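Local coordinates for glutamyl endopeptidase (Staphylococcus epidermidis, PDB 6PYM), which probably cleaves peptide bonds on the carboxyl side of glutamate and also aspartate, as a secreted serine protease of the S1B family, at residues Asp20-Ile25 against Thr130-Pro135. The protein carries 1 engineered substitution. Sequence-based numbering, arbitrary orientation.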
ATOM      1  N   ASP A  20       2.559  11.105   0.869  1.00  8.44           N
ATOM      2  CA  ASP A  20       2.363  11.132   2.314  1.00  8.49           C
ATOM      3  C   ASP A  20       1.600   9.910   2.813  1.00  7.21           C
ATOM      4  O   ASP A  20       1.871   9.414   3.911  1.00  8.27           O
ATOM      5  CB  ASP A  20       1.715  12.440   2.793  1.00  9.29           C
ATOM      6  CG  ASP A  20       0.335  12.708   2.185  1.00  9.25           C
ATOM      7  OD1 ASP A  20      -0.068  12.060   1.193  1.00 10.55           O
ATOM      8  OD2 ASP A  20      -0.351  13.629   2.707  1.00 10.96           O
ATOM      9  N   ALA A  21       0.647   9.413   2.025  1.00  7.76           N
ATOM     10  CA  ALA A  21      -0.178   8.289   2.444  1.00  7.26           C
ATOM     11  C   ALA A  21       0.551   6.955   2.355  1.00  7.22           C
ATOM     12  O   ALA A  21       0.087   5.970   2.943  1.00  7.33           O
ATOM     13  CB  ALA A  21      -1.459   8.243   1.610  1.00  7.97           C
ATOM     14  N   VAL A  22       1.646   6.891   1.603  1.00  7.00           N
ATOM     15  CA  VAL A  22       2.433   5.667   1.513  1.00  7.10           C
ATOM     16  C   VAL A  22       3.047   5.372   2.877  1.00  6.96           C
ATOM     17  O   VAL A  22       3.644   6.260   3.504  1.00  7.76           O
ATOM     18  CB  VAL A  22       3.502   5.809   0.418  1.00  7.44           C
ATOM     19  CG1 VAL A  22       4.334   4.539   0.308  1.00  8.17           C
ATOM     20  CG2 VAL A  22       2.855   6.152  -0.923  1.00  8.34           C
ATOM     21  N   SER A  23       2.907   4.124   3.349  1.00  6.77           N
ATOM     22  CA  SER A  23       3.205   3.805   4.737  1.00  7.92           C
ATOM     23  C   SER A  23       4.089   2.574   4.871  1.00  7.47           C
ATOM     24  O   SER A  23       3.952   1.602   4.122  1.00  7.87           O
ATOM     25  CB  SER A  23       1.921   3.578   5.529  1.00  8.16           C
ATOM     26  OG  SER A  23       1.071   4.716   5.469  1.00  8.81           O
ATOM     27  N   PHE A  24       4.971   2.624   5.864  1.00  7.40           N
ATOM     28  CA  PHE A  24       5.877   1.540   6.220  1.00  7.71           C
ATOM     29  C   PHE A  24       5.282   0.747   7.376  1.00  7.65           C
ATOM     30  O   PHE A  24       4.782   1.336   8.344  1.00  8.90           O
ATOM     31  CB  PHE A  24       7.220   2.154   6.624  1.00  7.95           C
ATOM     32  CG  PHE A  24       8.180   1.202   7.283  1.00  8.18           C
ATOM     33  CD1 PHE A  24       8.827   0.221   6.550  1.00  8.78           C
ATOM     34  CD2 PHE A  24       8.464   1.318   8.642  1.00  9.05           C
ATOM     35  CE1 PHE A  24       9.724  -0.644   7.167  1.00 10.05           C
ATOM     36  CE2 PHE A  24       9.359   0.461   9.256  1.00 10.81           C
ATOM     37  CZ  PHE A  24       9.986  -0.513   8.518  1.00 10.85           C
ATOM     38  N   ILE A  25       5.314  -0.581   7.272  1.00  7.73           N
ATOM     39  CA  ILE A  25       4.726  -1.461   8.273  1.00  8.45           C
ATOM     40  C   ILE A  25       5.828  -2.303   8.900  1.00  8.76           C
ATOM     41  O   ILE A  25       6.637  -2.907   8.185  1.00  9.44           O
ATOM     42  CB  ILE A  25       3.647  -2.362   7.652  1.00  8.41           C
ATOM     43  CG1 ILE A  25       2.533  -1.506   7.049  1.00 11.54           C
ATOM     44  CG2 ILE A  25       3.079  -3.311   8.698  1.00 11.39           C
ATOM     45  CD1 ILE A  25       1.366  -2.312   6.489  1.00 11.38           C
ATOM     46  N   THR A 130       2.925   3.505 -11.364  1.00  9.07           N
ATOM     47  CA  THR A 130       3.989   3.345 -10.387  1.00  9.32           C
ATOM     48  C   THR A 130       3.512   2.461  -9.246  1.00  8.16           C
ATOM     49  O   THR A 130       2.313   2.373  -8.966  1.00  9.62           O
ATOM     50  CB  THR A 130       4.457   4.686  -9.810  1.00 10.01           C
ATOM     51  OG1 THR A 130       3.333   5.412  -9.288  1.00  9.71           O
ATOM     52  CG2 THR A 130       5.157   5.524 -10.870  1.00 11.03           C
ATOM     53  N   VAL A 131       4.465   1.806  -8.589  1.00  7.85           N
ATOM     54  CA  VAL A 131       4.234   1.105  -7.328  1.00  7.71           C
ATOM     55  C   VAL A 131       5.222   1.689  -6.337  1.00  6.85           C
ATOM     56  O   VAL A 131       6.434   1.665  -6.585  1.00  7.92           O
ATOM     57  CB  VAL A 131       4.387  -0.420  -7.469  1.00  7.70           C
ATOM     58  CG1 VAL A 131       4.308  -1.103  -6.102  1.00  9.78           C
ATOM     59  CG2 VAL A 131       3.300  -0.952  -8.372  1.00  9.50           C
ATOM     60  N   THR A 132       4.715   2.207  -5.224  1.00  7.09           N
ATOM     61  CA  THR A 132       5.538   2.985  -4.311  1.00  7.05           C
ATOM     62  C   THR A 132       5.377   2.445  -2.902  1.00  6.94           C
ATOM     63  O   THR A 132       4.253   2.251  -2.431  1.00  7.22           O
ATOM     64  CB  THR A 132       5.189   4.466  -4.426  1.00  8.03           C
ATOM     65  OG1 THR A 132       5.426   4.856  -5.782  1.00  9.63           O
ATOM     66  CG2 THR A 132       6.038   5.325  -3.482  1.00  9.04           C
ATOM     67  N   GLY A 133       6.499   2.187  -2.245  1.00  7.09           N
ATOM     68  CA  GLY A 133       6.475   1.533  -0.955  1.00  7.28           C
ATOM     69  C   GLY A 133       7.880   1.284  -0.462  1.00  6.67           C
ATOM     70  O   GLY A 133       8.787   2.065  -0.775  1.00  7.23           O
ATOM     71  N   TYR A 134       8.068   0.203   0.294  1.00  6.83           N
ATOM     72  CA  TYR A 134       9.246   0.014   1.143  1.00  7.30           C
ATOM     73  C   TYR A 134       9.939  -1.309   0.828  1.00  7.64           C
ATOM     74  O   TYR A 134       9.833  -2.278   1.588  1.00  8.58           O
ATOM     75  CB  TYR A 134       8.843   0.143   2.615  1.00  8.49           C
ATOM     76  CG  TYR A 134       8.404   1.549   2.948  1.00  7.94           C
ATOM     77  CD1 TYR A 134       9.339   2.495   3.331  1.00  8.13           C
ATOM     78  CD2 TYR A 134       7.072   1.947   2.822  1.00  7.98           C
ATOM     79  CE1 TYR A 134       8.976   3.793   3.596  1.00  8.50           C
ATOM     80  CE2 TYR A 134       6.698   3.249   3.096  1.00  7.95           C
ATOM     81  CZ  TYR A 134       7.651   4.164   3.489  1.00  8.16           C
ATOM     82  OH  TYR A 134       7.255   5.456   3.764  1.00  9.18           O
ATOM     83  N   PRO A 135      10.680  -1.374  -0.281  1.00  8.05           N
ATOM     84  CA  PRO A 135      11.375  -2.619  -0.642  1.00  8.84           C
ATOM     85  C   PRO A 135      12.487  -2.966   0.334  1.00  8.59           C
ATOM     86  O   PRO A 135      13.277  -2.112   0.740  1.00  9.23           O
ATOM     87  CB  PRO A 135      11.956  -2.307  -2.028  1.00  9.27           C
ATOM     88  CG  PRO A 135      12.097  -0.811  -2.048  1.00  9.14           C
ATOM     89  CD  PRO A 135      10.903  -0.313  -1.275  1.00  8.65           C
TER
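Phe24 sets its CB squarely over the ring of Tyr134, 3.6 Å from the centroid and only 5° off the ring normal, and this CH-pi contact is the tight end of a seam between the two beta-barrels of a trypsin-like fold. Strand 22-27 belongs to the six-stranded N-terminal barrel, while strand 128-133 belongs to the second sheet and hands over to Tyr134 just as it ends. With CG anti to the backbone N (chi1 168°), the Phe24 ring turns its edge toward the same tyrosine: CD1 reaches Tyr134 CG at 3.9 Å, and the planes stand 62° apart in an edge-to-face pair. The phenol also lies close against the backbone of strand 22-27, Tyr134 CE2 being 3.2 Å from Ser23 C. Beyond the ring, the hydroxyl finds its polar partner in Ala69 O, and the backbone N of Tyr134 pairs with Ser37 OG, so Tyr134 is tied to strand 34-42 through its backbone N and, through its hydroxyl, to the chain just after strand 64-67. All this lies about 9 Å, side chain to side chain, from Ala169, an engineered residue at the predicted position of the catalytic serine.

Packing is looser toward Thr132, although that side is buried too. Ser23 turns its side chain the other way, and its OG donates to Ala21 O from above the carbonyl plane. Val22 points its CB at strand 128-133 and splits its methyls: CG1 lies 3.9 Å from Tyr134 CE2, whereas CG2 only brushes Thr132 CG2, at 4.2 Å. Met143, Pro172 and Phe174 supply further neighbours for this valine. The shortest approach on this looser side is Val22 CG1 to Thr132 O, 3.6 Å.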